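Local coordinates for bromo domain containing protein (Cryptosporidium parvum, PDB 5U9N), which probably binds acetylated lysine through this bromodomain, the second in a longer protein, whose pocket here holds the inhibitor bromosporine, at residues 97-102 with 132-137; 21-26 with 128-133; 15-20 with 101-106. One frame throughout, in Å; residues are numbered along the deposited sequence.

Overall arrangement
The three contacts illustrate how a bromodomain, an all-helical domain, is knit together by residues far apart in sequence. Along the chain come 15-20 at the end of helix 9-20, then the loop 21-26, then the overlapping 97-102 and 101-106 on helix 96-113, and last the overlapping 128-133 and 132-137 on helix 122-139. The centre of contact 3 lies about 4 Å from the centre of the chain, about 6 Å from that of contact 1 and about 9 Å from that of contact 2, while contacts 1 and 2 are about 11 Å apart. Together they join the first helix, its following loop and the last two long helices into one bundle, with bromosporine bound at one end.

Contact 1 (97-102 with 132-137); sequences HEFERL and NKFNNL
While F134 reaches across to F99 and E100, the backbone oxygen of N132, on the exposed face of the same helix, is gripped twice by one residue and takes no part in the contact. N136 ND2 donates to N132 O at 2.9 Å in an almost straight bond (172°), and the backbone N136 N reaches N132 O at 3.2 Å from the opposite face of the carbonyl plane. The side-chain donor stands above that plane, while the oxygen lies close to the plane of the N136 amide, so the bond ties this amide back over its own helical turn.

The contact itself is apolar and rests on two carbons of one ring, CE1 and CE2. F134 CE1 approaches F99 CE2 at 4.1 Å, the two side chains meeting at a slant. F134 CE2, beyond CZ, lies 4.1 Å from E100 CG, and this methylene sits at the ring edge, near its plane. F134 gains this reach because its CG is anti to the backbone N (chi1 -179°), which sends the ring out toward helix 96-113. E100 offers only its aliphatic part here; its carboxylate goes on to a salt bridge with K104. Around the pair, F99 also packs on I60 and L64 of helix 57-65 and on C13 of helix 9-20, while F134 rests on I16 and L20 of helix 9-20, placing the contact where helices 96-113 and 122-139 meet helices 9-20 and 57-65.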
loop_
_atom_site.group_PDB
_atom_site.type_symbol
_atom_site.label_atom_id
_atom_site.label_comp_id
_atom_site.label_asym_id
_atom_site.label_seq_id
_atom_site.Cartn_x
_atom_site.Cartn_y
_atom_site.Cartn_z
ATOM N N HIS A 97 10.505 -2.422 8.032
ATOM C CA HIS A 97 10.451 -0.961 8.149
ATOM C C HIS A 97 10.230 -0.348 6.766
ATOM O O HIS A 97 9.435 0.570 6.632
ATOM C CB HIS A 97 11.743 -0.418 8.798
ATOM C CG HIS A 97 12.067 -1.058 10.106
ATOM N ND1 HIS A 97 11.712 -0.465 11.301
ATOM C CD2 HIS A 97 12.683 -2.239 10.370
ATOM C CE1 HIS A 97 12.137 -1.287 12.250
ATOM N NE2 HIS A 97 12.711 -2.376 11.727
ATOM N N GLU A 98 10.899 -0.883 5.732
ATOM C CA GLU A 98 10.662 -0.425 4.362
ATOM C C GLU A 98 9.250 -0.866 3.884
ATOM O O GLU A 98 8.581 -0.106 3.193
ATOM C CB GLU A 98 11.751 -0.944 3.390
ATOM C CG GLU A 98 11.413 -0.647 1.933
ATOM C CD GLU A 98 12.578 -0.565 0.977
ATOM O OE1 GLU A 98 12.489 0.226 0.009
ATOM O OE2 GLU A 98 13.557 -1.325 1.158
ATOM N N PHE A 99 8.814 -2.092 4.233
ATOM C CA PHE A 99 7.482 -2.539 3.855
ATOM C C PHE A 99 6.441 -1.594 4.448
ATOM O O PHE A 99 5.509 -1.183 3.737
ATOM C CB PHE A 99 7.215 -3.985 4.335
ATOM C CG PHE A 99 5.827 -4.482 4.022
ATOM C CD1 PHE A 99 5.522 -4.994 2.776
ATOM C CD2 PHE A 99 4.810 -4.363 4.946
ATOM C CE1 PHE A 99 4.225 -5.408 2.475
ATOM C CE2 PHE A 99 3.531 -4.835 4.659
ATOM C CZ PHE A 99 3.244 -5.322 3.416
ATOM N N GLU A 100 6.590 -1.243 5.746
ATOM C CA GLU A 100 5.663 -0.314 6.403
ATOM C C GLU A 100 5.609 1.028 5.646
ATOM O O GLU A 100 4.528 1.554 5.379
ATOM C CB GLU A 100 6.073 -0.079 7.851
ATOM C CG GLU A 100 5.043 0.699 8.650
ATOM C CD GLU A 100 5.488 1.124 10.032
ATOM O OE1 GLU A 100 6.370 0.449 10.611
ATOM O OE2 GLU A 100 4.920 2.110 10.556
ATOM N N ARG A 101 6.770 1.584 5.327
ATOM C CA ARG A 101 6.855 2.833 4.569
ATOM C C ARG A 101 6.082 2.759 3.231
ATOM O O ARG A 101 5.329 3.674 2.898
ATOM C CB ARG A 101 8.309 3.164 4.278
ATOM C CG ARG A 101 8.487 4.535 3.651
ATOM C CD ARG A 101 9.942 4.895 3.453
ATOM N NE ARG A 101 10.494 4.266 2.264
ATOM C CZ ARG A 101 10.209 4.632 1.011
ATOM N NH1 ARG A 101 10.777 4.008 -0.014
ATOM N NH2 ARG A 101 9.343 5.618 0.775
ATOM N N LEU A 102 6.304 1.690 2.464
ATOM C CA LEU A 102 5.739 1.559 1.132
ATOM C C LEU A 102 4.222 1.418 1.189
ATOM O O LEU A 102 3.522 2.049 0.406
ATOM C CB LEU A 102 6.371 0.359 0.395
ATOM C CG LEU A 102 7.837 0.552 -0.111
ATOM C CD1 LEU A 102 8.358 -0.751 -0.791
ATOM C CD2 LEU A 102 7.950 1.731 -1.097
ATOM N N ASN A 132 -6.059 2.714 8.465
ATOM C CA ASN A 132 -6.503 2.376 9.808
ATOM C C ASN A 132 -6.501 0.851 9.995
ATOM O O ASN A 132 -6.030 0.366 11.014
ATOM C CB ASN A 132 -7.889 2.953 10.076
ATOM C CG ASN A 132 -7.910 4.461 10.215
ATOM O OD1 ASN A 132 -6.920 5.161 9.942
ATOM N ND2 ASN A 132 -9.064 5.000 10.599
ATOM N N LYS A 133 -6.988 0.102 8.996
ATOM C CA LYS A 133 -6.943 -1.359 9.023
ATOM C C LYS A 133 -5.484 -1.837 9.041
ATOM O O LYS A 133 -5.168 -2.769 9.756
ATOM C CB LYS A 133 -7.682 -1.946 7.806
ATOM C CG LYS A 133 -7.707 -3.503 7.761
ATOM C CD LYS A 133 -8.579 -4.110 8.865
ATOM C CE LYS A 133 -8.675 -5.617 8.727
ATOM N NZ LYS A 133 -9.581 -6.228 9.744
ATOM N N PHE A 134 -4.601 -1.213 8.242
ATOM C CA PHE A 134 -3.190 -1.602 8.220
ATOM C C PHE A 134 -2.547 -1.423 9.596
ATOM O O PHE A 134 -1.821 -2.311 10.051
ATOM C CB PHE A 134 -2.393 -0.807 7.176
ATOM C CG PHE A 134 -0.927 -1.216 7.122
ATOM C CD1 PHE A 134 -0.565 -2.541 6.914
ATOM C CD2 PHE A 134 0.077 -0.308 7.449
ATOM C CE1 PHE A 134 0.768 -2.939 6.981
ATOM C CE2 PHE A 134 1.417 -0.702 7.471
ATOM C CZ PHE A 134 1.752 -2.017 7.235
ATOM N N ASN A 135 -2.781 -0.272 10.243
ATOM C CA ASN A 135 -2.202 -0.002 11.562
ATOM C C ASN A 135 -2.625 -1.013 12.576
ATOM O O ASN A 135 -1.821 -1.404 13.405
ATOM C CB ASN A 135 -2.583 1.392 12.060
ATOM C CG ASN A 135 -1.807 2.497 11.390
ATOM O OD1 ASN A 135 -0.605 2.381 11.147
ATOM N ND2 ASN A 135 -2.435 3.635 11.194
ATOM N N ASN A 136 -3.879 -1.432 12.538
ATOM C CA ASN A 136 -4.388 -2.408 13.487
ATOM C C ASN A 136 -3.769 -3.801 13.258
ATOM O O ASN A 136 -3.481 -4.496 14.228
ATOM C CB ASN A 136 -5.915 -2.481 13.421
ATOM C CG ASN A 136 -6.569 -1.432 14.296
ATOM O OD1 ASN A 136 -6.787 -1.645 15.500
ATOM N ND2 ASN A 136 -6.760 -0.228 13.756
ATOM N N LEU A 137 -3.572 -4.205 11.992
ATOM C CA LEU A 137 -2.936 -5.483 11.675
ATOM C C LEU A 137 -1.456 -5.435 12.027
ATOM O O LEU A 137 -0.927 -6.364 12.643
ATOM C CB LEU A 137 -3.086 -5.804 10.173
ATOM C CG LEU A 137 -4.513 -6.028 9.667
ATOM C CD1 LEU A 137 -4.520 -6.317 8.203
ATOM C CD2 LEU A 137 -5.194 -7.142 10.429
#

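Contact 2 (21-26 with 128-133); sequences RKEQNS and KQSLNK
E23 is the first residue of 21-26 to meet helix 122-139, and it makes the broadest contact. Its CB lies 3.7 Å from S130 OG; beyond that the chain bends (chi2 -65°) and lays the carboxylate against the methylenes of K133, which it crosses at about a right angle. E23 CD is 3.6 Å from K133 CG, and E23 OE2 is 3.6 Å from K133 CE. Next, Q24 O receives a hydrogen bond from a water at 2.7 Å, and the same water accepts from S130 OG at 2.9 Å. The Q24 side chain runs out extended to Q129, where the oxygens Q24 OE1 and Q129 OE1 stand 3.6 Å apart without bonding. At S26 the type II turn begun at E23 ends, and S26 OG bonds back to R21 O at 2.7 Å.

No direct hydrogen bond joins 21-26 to 128-133, though N25 ND2 reaches S126 OG, one turn before S130 on the same helix. E23 OE2 and K133 NZ, 4.3 Å apart, fall short of a salt bridge; within these segments the loop is held by a carboxylate lying against lysine methylenes, one bridging water and probably a weak long-range attraction.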
loop_
_atom_site.group_PDB
_atom_site.type_symbol
_atom_site.label_atom_id
_atom_site.label_comp_id
_atom_site.label_asym_id
_atom_site.label_seq_id
_atom_site.Cartn_x
_atom_site.Cartn_y
_atom_site.Cartn_z
ATOM N N ARG A 21 -6.287 -6.290 0.778
ATOM C CA ARG A 21 -6.955 -6.476 -0.517
ATOM C C ARG A 21 -8.440 -6.812 -0.335
ATOM O O ARG A 21 -9.210 -6.637 -1.263
ATOM C CB ARG A 21 -6.286 -7.578 -1.344
ATOM C CG ARG A 21 -4.966 -7.180 -1.956
ATOM C CD ARG A 21 -4.556 -8.168 -3.022
ATOM N NE ARG A 21 -3.270 -8.812 -2.728
ATOM C CZ ARG A 21 -2.111 -8.545 -3.334
ATOM N NH1 ARG A 21 -2.040 -7.600 -4.269
ATOM N NH2 ARG A 21 -1.017 -9.211 -3.006
ATOM N N LYS A 22 -8.842 -7.278 0.846
ATOM C CA LYS A 22 -10.244 -7.585 1.113
ATOM C C LYS A 22 -11.017 -6.350 1.625
ATOM O O LYS A 22 -12.214 -6.459 1.855
ATOM C CB LYS A 22 -10.344 -8.737 2.135
ATOM C CG LYS A 22 -9.844 -10.076 1.578
ATOM C CD LYS A 22 -9.831 -11.169 2.632
ATOM C CE LYS A 22 -9.447 -12.510 2.059
ATOM N N GLU A 23 -10.363 -5.174 1.753
ATOM C CA GLU A 23 -11.035 -3.972 2.266
ATOM C C GLU A 23 -11.839 -3.281 1.178
ATOM O O GLU A 23 -11.660 -3.565 -0.002
ATOM C CB GLU A 23 -10.023 -2.989 2.868
ATOM C CG GLU A 23 -9.419 -3.455 4.180
ATOM C CD GLU A 23 -10.408 -3.582 5.328
ATOM O OE1 GLU A 23 -10.961 -2.542 5.758
ATOM O OE2 GLU A 23 -10.588 -4.715 5.833
ATOM N N GLN A 24 -12.742 -2.375 1.587
ATOM C CA GLN A 24 -13.623 -1.656 0.666
ATOM C C GLN A 24 -12.828 -0.760 -0.294
ATOM O O GLN A 24 -11.982 0.020 0.143
ATOM C CB GLN A 24 -14.641 -0.812 1.441
ATOM C CG GLN A 24 -15.682 -1.665 2.168
ATOM C CD GLN A 24 -16.543 -0.860 3.118
ATOM O OE1 GLN A 24 -16.158 0.216 3.597
ATOM N NE2 GLN A 24 -17.707 -1.397 3.462
ATOM N N ASN A 25 -13.138 -0.869 -1.608
ATOM C CA ASN A 25 -12.498 -0.122 -2.683
ATOM C C ASN A 25 -10.974 -0.404 -2.704
ATOM O O ASN A 25 -10.176 0.468 -3.077
ATOM C CB ASN A 25 -12.801 1.393 -2.573
ATOM C CG ASN A 25 -14.281 1.705 -2.585
ATOM O OD1 ASN A 25 -15.030 1.175 -3.385
ATOM N ND2 ASN A 25 -14.733 2.598 -1.727
ATOM N N SER A 26 -10.589 -1.671 -2.403
ATOM C CA SER A 26 -9.182 -2.097 -2.439
ATOM C C SER A 26 -8.616 -2.051 -3.875
ATOM O O SER A 26 -7.413 -1.920 -4.048
ATOM C CB SER A 26 -9.041 -3.510 -1.889
ATOM O OG SER A 26 -9.842 -4.409 -2.630
ATOM N N LYS A 128 -8.001 6.257 3.877
ATOM C CA LYS A 128 -7.978 6.473 5.315
ATOM C C LYS A 128 -8.358 5.193 6.092
ATOM O O LYS A 128 -7.772 4.933 7.130
ATOM C CB LYS A 128 -8.934 7.621 5.686
ATOM C CG LYS A 128 -8.848 8.096 7.134
ATOM C CD LYS A 128 -7.472 8.733 7.473
ATOM C CE LYS A 128 -7.369 9.218 8.904
ATOM N NZ LYS A 128 -8.374 10.279 9.216
ATOM N N GLN A 129 -9.321 4.415 5.597
ATOM C CA GLN A 129 -9.795 3.213 6.302
ATOM C C GLN A 129 -8.852 2.042 6.103
ATOM O O GLN A 129 -8.748 1.205 6.987
ATOM C CB GLN A 129 -11.211 2.816 5.851
ATOM C CG GLN A 129 -12.290 3.777 6.338
ATOM C CD GLN A 129 -13.560 3.657 5.518
ATOM O OE1 GLN A 129 -13.879 2.587 4.964
ATOM N NE2 GLN A 129 -14.325 4.747 5.432
ATOM N N SER A 130 -8.195 1.951 4.953
ATOM C CA SER A 130 -7.207 0.890 4.734
ATOM C C SER A 130 -5.947 1.176 5.552
ATOM O O SER A 130 -5.322 0.242 6.034
ATOM C CB SER A 130 -6.874 0.735 3.257
ATOM O OG SER A 130 -7.898 0.002 2.610
ATOM N N LEU A 131 -5.589 2.458 5.730
ATOM C CA LEU A 131 -4.485 2.853 6.601
ATOM C C LEU A 131 -4.814 2.488 8.054
ATOM O O LEU A 131 -3.944 2.035 8.790
ATOM C CB LEU A 131 -4.225 4.357 6.491
ATOM C CG LEU A 131 -3.230 4.936 7.521
ATOM C CD1 LEU A 131 -1.844 4.383 7.297
ATOM C CD2 LEU A 131 -3.194 6.432 7.449
ATOM N N ASN A 132 -6.059 2.714 8.465
ATOM C CA ASN A 132 -6.503 2.376 9.808
ATOM C C ASN A 132 -6.501 0.851 9.995
ATOM O O ASN A 132 -6.030 0.366 11.014
ATOM C CB ASN A 132 -7.889 2.953 10.076
ATOM C CG ASN A 132 -7.910 4.461 10.215
ATOM O OD1 ASN A 132 -6.920 5.161 9.942
ATOM N ND2 ASN A 132 -9.064 5.000 10.599
ATOM N N LYS A 133 -6.988 0.102 8.996
ATOM C CA LYS A 133 -6.943 -1.359 9.023
ATOM C C LYS A 133 -5.484 -1.837 9.041
ATOM O O LYS A 133 -5.168 -2.769 9.756
ATOM C CB LYS A 133 -7.682 -1.946 7.806
ATOM C CG LYS A 133 -7.707 -3.503 7.761
ATOM C CD LYS A 133 -8.579 -4.110 8.865
ATOM C CE LYS A 133 -8.675 -5.617 8.727
ATOM N NZ LYS A 133 -9.581 -6.228 9.744
HETATM O O HOH W 1 -10.699 0.720 2.450
#

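Contact 3 (15-20 with 101-106); sequences RILNLL and RLVKLI
In the four-helix bundle that defines the bromodomain fold, helix 9-20 packs on helix 96-113 through L17 and L20, which converge on V103. The two leucines are three residues apart, close to one turn of helix 9-20, and each takes one methyl of the valine. L20 CD1 meets V103 CG1 at 4.0 Å, and L17 CD1 comes to 4.3 Å from V103 CG2. The fork of V103 is set by its first torsion, with CG1 anti to the backbone N (chi1 168°) and CG2 anti to the carbonyl carbon; this turns CG1 to L20 and CG2 to L17.

The routes from the other helix differ as well. L20 already leaves its backbone facing helix 96-113. L17 starts out across the line between the helices, and its delta methyl bridges the remaining distance. The backbones come nearest at the same place, with L17 CA and V103 CA 8.4 Å apart. The area buried by these segments is modest, about 93 Å². Other helices contribute to the same core: Y57 touches both leucines, I60 lies against V103, and F134 of helix 122-139 packs on V103. All three touching residues are buried, and van der Waals packing alone joins the segments.

The side chain of V103 is about 12 Å from bromosporine, well inside the bundle and away from the pocket. Such a shared apolar centre, drawing on all four helices, is the arrangement expected of the left-handed bromodomain bundle, in which the loops at one end shape the ligand site.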
loop_
_atom_site.group_PDB
_atom_site.type_symbol
_atom_site.label_atom_id
_atom_site.label_comp_id
_atom_site.label_asym_id
_atom_site.label_seq_id
_atom_site.Cartn_x
_atom_site.Cartn_y
_atom_site.Cartn_z
ATOM N N ARG A 15 0.844 -11.792 4.052
ATOM C CA ARG A 15 -0.419 -12.109 4.742
ATOM C C ARG A 15 -1.211 -10.817 4.993
ATOM O O ARG A 15 -2.393 -10.750 4.662
ATOM C CB ARG A 15 -0.137 -12.814 6.085
ATOM C CG ARG A 15 -1.385 -13.300 6.809
ATOM C CD ARG A 15 -1.063 -13.846 8.203
ATOM N NE ARG A 15 -0.637 -12.791 9.141
ATOM C CZ ARG A 15 -1.453 -11.953 9.786
ATOM N NH1 ARG A 15 -2.765 -12.011 9.592
ATOM N NH2 ARG A 15 -0.961 -11.047 10.616
ATOM N N ILE A 16 -0.552 -9.795 5.567
ATOM C CA ILE A 16 -1.204 -8.524 5.890
ATOM C C ILE A 16 -1.625 -7.782 4.605
ATOM O O ILE A 16 -2.726 -7.245 4.549
ATOM C CB ILE A 16 -0.288 -7.652 6.781
ATOM C CG1 ILE A 16 -0.221 -8.265 8.200
ATOM C CG2 ILE A 16 -0.787 -6.179 6.824
ATOM C CD1 ILE A 16 0.831 -7.680 9.081
ATOM N N LEU A 17 -0.768 -7.776 3.587
ATOM C CA LEU A 17 -1.087 -7.184 2.280
ATOM C C LEU A 17 -2.352 -7.829 1.693
ATOM O O LEU A 17 -3.238 -7.124 1.213
ATOM C CB LEU A 17 0.090 -7.394 1.318
ATOM C CG LEU A 17 0.070 -6.561 0.036
ATOM C CD1 LEU A 17 0.478 -5.132 0.310
ATOM C CD2 LEU A 17 0.996 -7.167 -1.005
ATOM N N ASN A 18 -2.443 -9.167 1.763
ATOM C CA ASN A 18 -3.609 -9.902 1.276
ATOM C C ASN A 18 -4.875 -9.572 2.075
ATOM O O ASN A 18 -5.968 -9.662 1.523
ATOM C CB ASN A 18 -3.356 -11.422 1.321
ATOM C CG ASN A 18 -2.542 -11.939 0.158
ATOM O OD1 ASN A 18 -2.387 -11.277 -0.872
ATOM N ND2 ASN A 18 -2.068 -13.169 0.268
ATOM N N LEU A 19 -4.744 -9.233 3.365
ATOM C CA LEU A 19 -5.894 -8.826 4.170
ATOM C C LEU A 19 -6.353 -7.393 3.791
ATOM O O LEU A 19 -7.542 -7.132 3.803
ATOM C CB LEU A 19 -5.587 -8.911 5.675
ATOM C CG LEU A 19 -5.523 -10.308 6.247
ATOM C CD1 LEU A 19 -4.849 -10.301 7.588
ATOM C CD2 LEU A 19 -6.928 -10.922 6.376
ATOM N N LEU A 20 -5.434 -6.493 3.405
ATOM C CA LEU A 20 -5.841 -5.159 2.925
ATOM C C LEU A 20 -6.536 -5.222 1.570
ATOM O O LEU A 20 -7.245 -4.282 1.214
ATOM C CB LEU A 20 -4.643 -4.239 2.799
ATOM C CG LEU A 20 -3.982 -3.816 4.062
ATOM C CD1 LEU A 20 -2.742 -3.056 3.743
ATOM C CD2 LEU A 20 -4.934 -3.014 4.928
ATOM N N ARG A 101 6.770 1.584 5.327
ATOM C CA ARG A 101 6.855 2.833 4.569
ATOM C C ARG A 101 6.082 2.759 3.231
ATOM O O ARG A 101 5.329 3.674 2.898
ATOM C CB ARG A 101 8.309 3.164 4.278
ATOM C CG ARG A 101 8.487 4.535 3.651
ATOM C CD ARG A 101 9.942 4.895 3.453
ATOM N NE ARG A 101 10.494 4.266 2.264
ATOM C CZ ARG A 101 10.209 4.632 1.011
ATOM N NH1 ARG A 101 10.777 4.008 -0.014
ATOM N NH2 ARG A 101 9.343 5.618 0.775
ATOM N N LEU A 102 6.304 1.690 2.464
ATOM C CA LEU A 102 5.739 1.559 1.132
ATOM C C LEU A 102 4.222 1.418 1.189
ATOM O O LEU A 102 3.522 2.049 0.406
ATOM C CB LEU A 102 6.371 0.359 0.395
ATOM C CG LEU A 102 7.837 0.552 -0.111
ATOM C CD1 LEU A 102 8.358 -0.751 -0.791
ATOM C CD2 LEU A 102 7.950 1.731 -1.097
ATOM N N VAL A 103 3.710 0.623 2.117
ATOM C CA VAL A 103 2.257 0.468 2.253
ATOM C C VAL A 103 1.620 1.812 2.652
ATOM O O VAL A 103 0.621 2.202 2.055
ATOM C CB VAL A 103 1.883 -0.645 3.251
ATOM C CG1 VAL A 103 0.400 -0.590 3.590
ATOM C CG2 VAL A 103 2.257 -2.020 2.688
ATOM N N LYS A 104 2.202 2.522 3.627
ATOM C CA LYS A 104 1.654 3.797 4.078
ATOM C C LYS A 104 1.797 4.880 3.018
ATOM O O LYS A 104 0.955 5.772 2.955
ATOM C CB LYS A 104 2.303 4.236 5.361
ATOM C CG LYS A 104 1.890 3.384 6.530
ATOM C CD LYS A 104 2.474 3.922 7.812
ATOM C CE LYS A 104 1.757 3.423 9.026
ATOM N NZ LYS A 104 2.434 3.888 10.293
ATOM N N LEU A 105 2.816 4.774 2.156
ATOM C CA LEU A 105 3.017 5.689 1.014
ATOM C C LEU A 105 1.808 5.652 0.047
ATOM O O LEU A 105 1.438 6.679 -0.507
ATOM C CB LEU A 105 4.316 5.296 0.262
ATOM C CG LEU A 105 4.666 6.071 -0.987
ATOM C CD1 LEU A 105 4.989 7.509 -0.667
ATOM C CD2 LEU A 105 5.817 5.428 -1.690
ATOM N N ILE A 106 1.224 4.465 -0.155
ATOM C CA ILE A 106 0.038 4.246 -0.997
ATOM C C ILE A 106 -1.127 5.087 -0.475
ATOM O O ILE A 106 -1.824 5.711 -1.251
ATOM C CB ILE A 106 -0.340 2.721 -1.005
ATOM C CG1 ILE A 106 0.714 1.902 -1.752
ATOM C CG2 ILE A 106 -1.735 2.470 -1.636
ATOM C CD1 ILE A 106 0.532 0.386 -1.628
#